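Long-range contacts in periplasmic solute binding protein (Pectobacterium atrosepticum, PDB 4RY1), which probably captures a sugar in the periplasm and delivers it to an ABC-type importer: residues 133-141 with 267-275; 154-165 with 216-225. One frame throughout, in Å; residues are numbered along the deposited sequence.

Contact 1 (133-141 with 267-275); sequences AYPKTWDEL and ETGPFITIP. With GOL (glycerol), chain D.
Glu267 OE1 is gripped by two hydroxyls: Tyr134 OH donates to it at 2.6 Å, and O1 of a glycerol, probably from the crystallisation liquor, donates at 2.8 Å. The phenol meets the anti side of the carboxylate, 15° out of its plane, and the negative charge of a glutamate would strengthen both bonds. The same glycerol lies over one face of the Tyr134 ring, with C3 above the centre, and its O3 accepts from Tyr134 N. At the base of this side chain, Tyr134 CB packs on Pro270 CD at 3.5 Å.

Further along, the two segments are tied through their backbones. Thr273 N donates to Lys136 O at 3.1 Å, and one water bridges that oxygen to Phe271 O while another joins Pro135 O to Pro270 O. Thr137 caps the helix that starts at Trp138: its OG1, set between the backbone N and the carbonyl carbon (chi1 63°), accepts from Glu140 N. Glu140 OE1 accepts from Lys136 N at 2.8 Å, tying the helix's first turn back to the residue before the N-cap.

Ile272 supplies the apolar centre, and its branching lets it fill two places. CG2 sits over the indole face of Trp138, 3.6 Å from the five-membered ring centroid in a CH-pi contact, whereas CD1 reaches Pro135 CG and Leu141 CD2. Ile274 CG1 touches Trp138 CD1 at 3.5 Å. Gln181 of helix 169-183 accepts from Trp138 NE1 and Ile274 N and donates to Ile272 O. Strand 266-268 pairs with strand 107-123, whose Tyr122 stacks on Tyr134, so the contact joins the chain leaving strand 266-268 to the start of helix 138-152.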
# COMPACT_ATOMS: atom_id res chain seq x y z
N ALA A 133 -21.83 5.47 14.78
CA ALA A 133 -20.85 4.47 15.14
C ALA A 133 -20.07 4.03 13.91
O ALA A 133 -20.58 4.01 12.80
CB ALA A 133 -21.54 3.28 15.78
N TYR A 134 -18.83 3.60 14.13
CA TYR A 134 -18.04 3.09 13.01
C TYR A 134 -18.77 1.88 12.42
O TYR A 134 -19.27 1.04 13.17
CB TYR A 134 -16.62 2.66 13.41
CG TYR A 134 -15.69 3.71 13.99
CD1 TYR A 134 -15.77 5.05 13.60
CD2 TYR A 134 -14.71 3.35 14.89
CE1 TYR A 134 -14.90 5.99 14.13
CE2 TYR A 134 -13.83 4.28 15.42
CZ TYR A 134 -13.94 5.60 15.05
OH TYR A 134 -13.08 6.52 15.58
N PRO A 135 -18.84 1.79 11.09
CA PRO A 135 -19.65 0.75 10.46
C PRO A 135 -19.01 -0.64 10.48
O PRO A 135 -17.82 -0.80 10.29
CB PRO A 135 -19.84 1.27 9.03
CG PRO A 135 -18.61 2.08 8.77
CD PRO A 135 -18.26 2.71 10.09
N LYS A 136 -19.83 -1.63 10.74
CA LYS A 136 -19.41 -3.03 10.69
C LYS A 136 -19.81 -3.74 9.36
O LYS A 136 -19.21 -4.76 8.98
CB LYS A 136 -19.89 -3.78 11.96
CG LYS A 136 -19.09 -3.39 13.20
CD LYS A 136 -19.40 -4.24 14.43
CE LYS A 136 -20.18 -3.47 15.48
NZ LYS A 136 -20.81 -4.38 16.48
N THR A 137 -20.79 -3.18 8.65
CA THR A 137 -21.28 -3.72 7.37
C THR A 137 -21.33 -2.66 6.30
O THR A 137 -21.30 -1.45 6.61
CB THR A 137 -22.70 -4.25 7.48
OG1 THR A 137 -23.56 -3.16 7.82
CG2 THR A 137 -22.76 -5.33 8.54
N TRP A 138 -21.40 -3.09 5.06
CA TRP A 138 -21.45 -2.14 3.98
C TRP A 138 -22.72 -1.27 4.11
O TRP A 138 -22.69 -0.06 3.87
CB TRP A 138 -21.33 -2.83 2.64
CG TRP A 138 -20.05 -3.57 2.52
CD1 TRP A 138 -19.86 -4.91 2.70
CD2 TRP A 138 -18.76 -3.01 2.23
NE1 TRP A 138 -18.54 -5.21 2.54
CE2 TRP A 138 -17.84 -4.07 2.25
CE3 TRP A 138 -18.29 -1.71 1.98
CZ2 TRP A 138 -16.48 -3.88 2.00
CZ3 TRP A 138 -16.93 -1.53 1.72
CH2 TRP A 138 -16.05 -2.61 1.75
N ASP A 139 -23.81 -1.86 4.60
CA ASP A 139 -25.04 -1.09 4.85
C ASP A 139 -24.85 0.08 5.75
O ASP A 139 -25.35 1.17 5.48
CB ASP A 139 -26.10 -1.95 5.54
CG ASP A 139 -26.82 -2.76 4.59
OD1 ASP A 139 -26.58 -2.54 3.38
OD2 ASP A 139 -27.60 -3.62 5.04
N GLU A 140 -24.17 -0.18 6.86
CA GLU A 140 -23.93 0.86 7.84
C GLU A 140 -23.04 1.93 7.22
O GLU A 140 -23.21 3.09 7.52
CB GLU A 140 -23.33 0.30 9.13
CG GLU A 140 -24.29 -0.67 9.81
CD GLU A 140 -23.73 -1.45 11.00
OE1 GLU A 140 -22.51 -1.34 11.32
OE2 GLU A 140 -24.53 -2.20 11.60
N LEU A 141 -22.10 1.54 6.37
CA LEU A 141 -21.23 2.53 5.74
C LEU A 141 -22.07 3.47 4.86
O LEU A 141 -21.99 4.69 5.01
CB LEU A 141 -20.11 1.87 4.93
CG LEU A 141 -19.20 2.89 4.22
CD1 LEU A 141 -18.45 3.76 5.22
CD2 LEU A 141 -18.23 2.18 3.29
N GLU A 267 -8.29 6.67 14.74
CA GLU A 267 -8.43 5.32 15.26
C GLU A 267 -8.60 4.28 14.17
O GLU A 267 -9.15 4.54 13.10
CB GLU A 267 -9.65 5.21 16.19
CG GLU A 267 -9.67 6.16 17.36
CD GLU A 267 -10.84 5.88 18.29
OE1 GLU A 267 -11.99 5.74 17.80
OE2 GLU A 267 -10.59 5.78 19.51
N THR A 268 -8.14 3.07 14.47
CA THR A 268 -8.36 1.92 13.63
C THR A 268 -9.85 1.53 13.71
O THR A 268 -10.42 1.49 14.79
CB THR A 268 -7.43 0.74 14.02
OG1 THR A 268 -7.57 -0.33 13.08
CG2 THR A 268 -7.72 0.23 15.41
N GLY A 269 -10.47 1.29 12.56
CA GLY A 269 -11.90 1.00 12.45
C GLY A 269 -12.20 -0.45 12.06
O GLY A 269 -11.34 -1.16 11.54
N PRO A 270 -13.43 -0.91 12.31
CA PRO A 270 -13.79 -2.28 11.95
C PRO A 270 -13.58 -2.62 10.48
O PRO A 270 -13.67 -1.77 9.61
CB PRO A 270 -15.29 -2.34 12.29
CG PRO A 270 -15.50 -1.25 13.26
CD PRO A 270 -14.57 -0.16 12.83
N PHE A 271 -13.29 -3.90 10.26
CA PHE A 271 -13.18 -4.44 8.93
C PHE A 271 -14.58 -4.70 8.38
O PHE A 271 -15.24 -5.67 8.74
CB PHE A 271 -12.32 -5.69 8.92
CG PHE A 271 -10.87 -5.37 9.09
CD1 PHE A 271 -10.35 -5.13 10.35
CD2 PHE A 271 -10.05 -5.26 8.01
CE1 PHE A 271 -9.03 -4.81 10.53
CE2 PHE A 271 -8.71 -4.91 8.18
CZ PHE A 271 -8.20 -4.71 9.44
N ILE A 272 -15.00 -3.81 7.50
CA ILE A 272 -16.37 -3.83 6.98
C ILE A 272 -16.59 -5.12 6.20
O ILE A 272 -15.84 -5.46 5.30
CB ILE A 272 -16.66 -2.60 6.10
CG1 ILE A 272 -16.40 -1.32 6.91
CG2 ILE A 272 -18.10 -2.63 5.59
CD1 ILE A 272 -16.42 -0.06 6.08
N THR A 273 -17.67 -5.81 6.53
CA THR A 273 -17.93 -7.13 5.93
C THR A 273 -19.41 -7.33 5.61
O THR A 273 -20.28 -6.85 6.33
CB THR A 273 -17.46 -8.25 6.87
OG1 THR A 273 -16.10 -8.00 7.25
CG2 THR A 273 -17.52 -9.59 6.22
N ILE A 274 -19.66 -8.02 4.51
CA ILE A 274 -21.01 -8.50 4.14
C ILE A 274 -21.40 -9.57 5.16
O ILE A 274 -20.64 -10.49 5.39
CB ILE A 274 -21.06 -9.14 2.73
CG1 ILE A 274 -20.77 -8.12 1.63
CG2 ILE A 274 -22.44 -9.75 2.45
CD1 ILE A 274 -20.54 -8.71 0.25
N PRO A 275 -22.59 -9.45 5.76
CA PRO A 275 -23.04 -10.53 6.63
C PRO A 275 -23.03 -11.84 5.84
O PRO A 275 -23.48 -11.88 4.70
CB PRO A 275 -24.46 -10.10 7.03
CG PRO A 275 -24.45 -8.61 6.87
CD PRO A 275 -23.61 -8.39 5.66
C1 GOL D . -15.10 4.87 18.81
O1 GOL D . -14.22 5.82 19.42
C2 GOL D . -16.50 5.46 18.67
O2 GOL D . -16.56 6.80 19.17
C3 GOL D . -16.92 5.40 17.21
O3 GOL D . -17.74 4.22 17.05
O HOH W 1 -15.39 0.40 9.69
O HOH W 2 -17.28 -5.92 10.50

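Contact 2 (154-165 with 216-225); sequences DSYYPLGVAQGA and HVIPDQRYFS
Pro158 and Leu159 run beside Val217 and Ile218 (the CA atoms of Pro158 and Val217 are 5.3 Å apart, those of Leu159 and Ile218 5.1 Å), joined by a weak bond from Leu159 N to Val217 O (3.1 Å) and a CA-H...O contact from Ile218 to Leu159 O. His216 ends the preceding helix in a Schellman motif. Its imidazole forms an offset stack with Tyr157, centroids 4.0 Å apart and planes at 8°, while NE2 makes weak bonds to both O and OD1 of Asp154. His216 CG lies anti to its N (chi1 -151°), which carries the ring across to the tyrosine.

The opposite face of Tyr157 receives Pro219 CG, 3.5 Å from the centroid and almost on the ring normal; a rigid proline ring suits this flat surface. The edge of Tyr157 points toward the face of Tyr223, completing an aromatic cluster.

At the other end, Val161 CB sits over the face of the Phe224 ring, and Val161 CG2 is 3.5 Å from Phe224 CE2. Gly164, which closes the type I turn from Val161 at a positive phi suited to glycine, brings its CA to 3.6 Å from Phe224 CG. Gln221 NE2 donates to Gly164 O at 3.1 Å and nearly straight (171°), from above the carbonyl plane, and Gln382 donates to Gln221 OE1. Asp220 OD1 caps helix 221-225 by accepting from Tyr223 N.

Around these segments, Pro158 touches Phe148 of helix 138-152, Ile218 and Gln221 meet Tyr209 of helix 199-214, and Gly160 bonds by backbone to Gly245 of strand 245-249.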
# COMPACT_ATOMS: atom_id res chain seq x y z
N ASP A 154 -22.74 19.44 4.17
CA ASP A 154 -22.28 18.90 2.89
C ASP A 154 -20.74 18.76 2.78
O ASP A 154 -20.24 18.00 1.95
CB ASP A 154 -22.81 19.79 1.77
CG ASP A 154 -22.69 19.16 0.42
OD1 ASP A 154 -23.07 17.96 0.31
OD2 ASP A 154 -22.28 19.84 -0.49
N SER A 155 -19.98 19.49 3.60
CA SER A 155 -18.50 19.38 3.60
C SER A 155 -17.96 18.11 4.23
O SER A 155 -16.80 17.76 4.04
CB SER A 155 -17.87 20.56 4.33
OG SER A 155 -17.98 21.75 3.58
N TYR A 156 -18.80 17.45 5.04
CA TYR A 156 -18.39 16.31 5.88
C TYR A 156 -18.73 14.96 5.28
O TYR A 156 -19.85 14.72 4.87
CB TYR A 156 -19.06 16.43 7.24
CG TYR A 156 -18.45 17.57 8.04
CD1 TYR A 156 -18.90 18.88 7.90
CD2 TYR A 156 -17.39 17.33 8.90
CE1 TYR A 156 -18.31 19.92 8.62
CE2 TYR A 156 -16.80 18.35 9.61
CZ TYR A 156 -17.26 19.65 9.47
OH TYR A 156 -16.66 20.66 10.20
N TYR A 157 -17.73 14.07 5.29
CA TYR A 157 -17.86 12.75 4.68
C TYR A 157 -17.25 11.68 5.58
O TYR A 157 -16.20 11.91 6.17
CB TYR A 157 -17.12 12.68 3.34
CG TYR A 157 -17.61 13.63 2.26
CD1 TYR A 157 -17.20 14.95 2.24
CD2 TYR A 157 -18.46 13.19 1.26
CE1 TYR A 157 -17.63 15.82 1.24
CE2 TYR A 157 -18.90 14.05 0.25
CZ TYR A 157 -18.48 15.37 0.26
OH TYR A 157 -18.89 16.19 -0.75
N PRO A 158 -17.89 10.50 5.63
CA PRO A 158 -17.31 9.35 6.34
C PRO A 158 -15.89 8.98 5.93
O PRO A 158 -15.08 8.54 6.76
CB PRO A 158 -18.27 8.21 5.95
CG PRO A 158 -19.58 8.90 5.83
CD PRO A 158 -19.28 10.22 5.20
N LEU A 159 -15.61 9.15 4.64
CA LEU A 159 -14.43 8.58 4.00
C LEU A 159 -13.92 9.48 2.88
O LEU A 159 -14.72 9.99 2.08
CB LEU A 159 -14.83 7.21 3.44
CG LEU A 159 -13.81 6.33 2.73
CD1 LEU A 159 -12.68 6.01 3.67
CD2 LEU A 159 -14.46 5.06 2.16
N GLY A 160 -12.60 9.66 2.81
CA GLY A 160 -11.97 10.35 1.68
C GLY A 160 -11.38 9.37 0.69
O GLY A 160 -11.58 8.15 0.76
N VAL A 161 -10.69 9.94 -0.28
CA VAL A 161 -10.04 9.23 -1.35
C VAL A 161 -8.58 9.65 -1.24
O VAL A 161 -8.26 10.83 -1.38
CB VAL A 161 -10.64 9.60 -2.71
CG1 VAL A 161 -9.92 8.91 -3.85
CG2 VAL A 161 -12.13 9.24 -2.74
N ALA A 162 -7.72 8.69 -0.95
CA ALA A 162 -6.38 8.94 -0.43
C ALA A 162 -5.45 9.72 -1.37
O ALA A 162 -4.57 10.45 -0.89
CB ALA A 162 -5.74 7.61 -0.06
N GLN A 163 -5.64 9.56 -2.67
CA GLN A 163 -4.85 10.29 -3.68
C GLN A 163 -5.76 11.10 -4.61
O GLN A 163 -5.37 11.48 -5.71
CB GLN A 163 -3.93 9.32 -4.42
CG GLN A 163 -2.86 8.72 -3.51
CD GLN A 163 -1.86 7.82 -4.21
OE1 GLN A 163 -1.43 8.10 -5.32
NE2 GLN A 163 -1.46 6.74 -3.54
N GLY A 164 -6.97 11.39 -4.13
CA GLY A 164 -7.85 12.39 -4.76
C GLY A 164 -8.20 12.04 -6.19
O GLY A 164 -8.70 10.95 -6.47
N ALA A 165 -7.93 12.98 -7.09
CA ALA A 165 -8.19 12.83 -8.53
C ALA A 165 -6.96 12.32 -9.30
O ALA A 165 -7.03 12.12 -10.50
CB ALA A 165 -8.68 14.13 -9.13
N HIS A 216 -23.19 10.02 -0.27
CA HIS A 216 -22.35 10.96 0.49
C HIS A 216 -21.38 10.24 1.44
O HIS A 216 -21.02 10.75 2.49
CB HIS A 216 -23.20 11.99 1.27
CG HIS A 216 -22.53 13.32 1.47
ND1 HIS A 216 -21.79 13.63 2.60
CD2 HIS A 216 -22.52 14.44 0.70
CE1 HIS A 216 -21.34 14.87 2.50
NE2 HIS A 216 -21.77 15.38 1.36
N VAL A 217 -20.93 9.04 1.04
CA VAL A 217 -19.89 8.37 1.82
C VAL A 217 -18.51 8.96 1.51
O VAL A 217 -17.73 9.23 2.40
CB VAL A 217 -19.88 6.85 1.61
CG1 VAL A 217 -18.75 6.21 2.42
CG2 VAL A 217 -21.20 6.27 2.08
N ILE A 218 -18.25 9.12 0.22
CA ILE A 218 -17.03 9.76 -0.26
C ILE A 218 -17.37 10.94 -1.15
O ILE A 218 -18.42 10.96 -1.78
CB ILE A 218 -16.14 8.79 -1.08
CG1 ILE A 218 -16.77 8.43 -2.42
CG2 ILE A 218 -15.76 7.56 -0.25
CD1 ILE A 218 -15.92 7.50 -3.25
N PRO A 219 -16.49 11.94 -1.23
CA PRO A 219 -16.68 12.98 -2.25
C PRO A 219 -16.39 12.47 -3.64
O PRO A 219 -15.66 11.49 -3.81
CB PRO A 219 -15.64 14.04 -1.89
CG PRO A 219 -15.16 13.70 -0.52
CD PRO A 219 -15.26 12.19 -0.46
N ASP A 220 -16.93 13.15 -4.63
CA ASP A 220 -16.73 12.78 -6.03
C ASP A 220 -15.43 13.33 -6.59
O ASP A 220 -14.67 14.01 -5.89
CB ASP A 220 -17.97 13.14 -6.87
CG ASP A 220 -18.12 14.62 -7.12
OD1 ASP A 220 -17.24 15.41 -6.73
OD2 ASP A 220 -19.15 14.99 -7.70
N GLN A 221 -15.17 13.04 -7.85
CA GLN A 221 -13.90 13.46 -8.45
C GLN A 221 -13.86 14.96 -8.77
O GLN A 221 -12.77 15.54 -8.89
CB GLN A 221 -13.54 12.63 -9.67
CG GLN A 221 -13.20 11.20 -9.31
CD GLN A 221 -11.79 11.13 -8.77
OE1 GLN A 221 -10.84 11.33 -9.53
NE2 GLN A 221 -11.64 10.87 -7.48
N ARG A 222 -15.03 15.59 -8.90
CA ARG A 222 -15.09 17.06 -9.03
C ARG A 222 -14.55 17.73 -7.76
O ARG A 222 -13.75 18.67 -7.81
CB ARG A 222 -16.52 17.54 -9.29
CG ARG A 222 -17.12 17.08 -10.62
CD ARG A 222 -18.52 17.62 -10.75
NE ARG A 222 -19.17 17.43 -12.04
CZ ARG A 222 -19.08 18.26 -13.08
NH1 ARG A 222 -18.31 19.35 -13.05
NH2 ARG A 222 -19.76 17.97 -14.18
N TYR A 223 -14.96 17.18 -6.62
CA TYR A 223 -14.48 17.68 -5.31
C TYR A 223 -12.95 17.58 -5.26
O TYR A 223 -12.26 18.54 -4.95
CB TYR A 223 -15.13 16.89 -4.18
CG TYR A 223 -14.63 17.16 -2.79
CD1 TYR A 223 -13.44 16.60 -2.35
CD2 TYR A 223 -15.38 17.90 -1.90
CE1 TYR A 223 -12.99 16.79 -1.05
CE2 TYR A 223 -14.94 18.10 -0.60
CZ TYR A 223 -13.73 17.55 -0.17
OH TYR A 223 -13.27 17.71 1.13
N PHE A 224 -12.42 16.40 -5.54
CA PHE A 224 -10.97 16.21 -5.41
C PHE A 224 -10.20 17.05 -6.43
O PHE A 224 -9.14 17.61 -6.12
CB PHE A 224 -10.58 14.74 -5.40
CG PHE A 224 -10.97 14.08 -4.11
CD1 PHE A 224 -10.28 14.38 -2.94
CD2 PHE A 224 -12.08 13.25 -4.04
CE1 PHE A 224 -10.68 13.84 -1.73
CE2 PHE A 224 -12.46 12.68 -2.83
CZ PHE A 224 -11.78 13.00 -1.67
N SER A 225 -10.76 17.20 -7.63
CA SER A 225 -10.11 18.01 -8.65
C SER A 225 -9.96 19.45 -8.23
O SER A 225 -9.02 20.12 -8.67
CB SER A 225 -10.87 17.92 -9.96
OG SER A 225 -10.76 16.61 -10.51
O HOH W 3 -14.88 19.15 2.76
O HOH W 4 -18.45 15.64 -3.63
O HOH W 5 -7.01 15.51 -5.63

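Overall arrangement
Contact 2 is nested in the chain between the segments of contact 1, and the centres of the two lie about 18 Å apart. They meet where Leu141, in the first turn of helix 138-152, packs on Val217: Leu141 O is 3.4 Å from Val217 CG2. That helix is shared, since 133-141 leads into it and 154-165 follows it, and helix 169-183 continues the path back to contact 1 through Gln181. Both contacts sit well off the centre of the chain, about 20 and 19 Å from it, within one lobe of what appears to be the usual two-lobed binding protein. The glycerol at Tyr134 probably comes from the crystallisation liquor and does not by itself mark the sugar site.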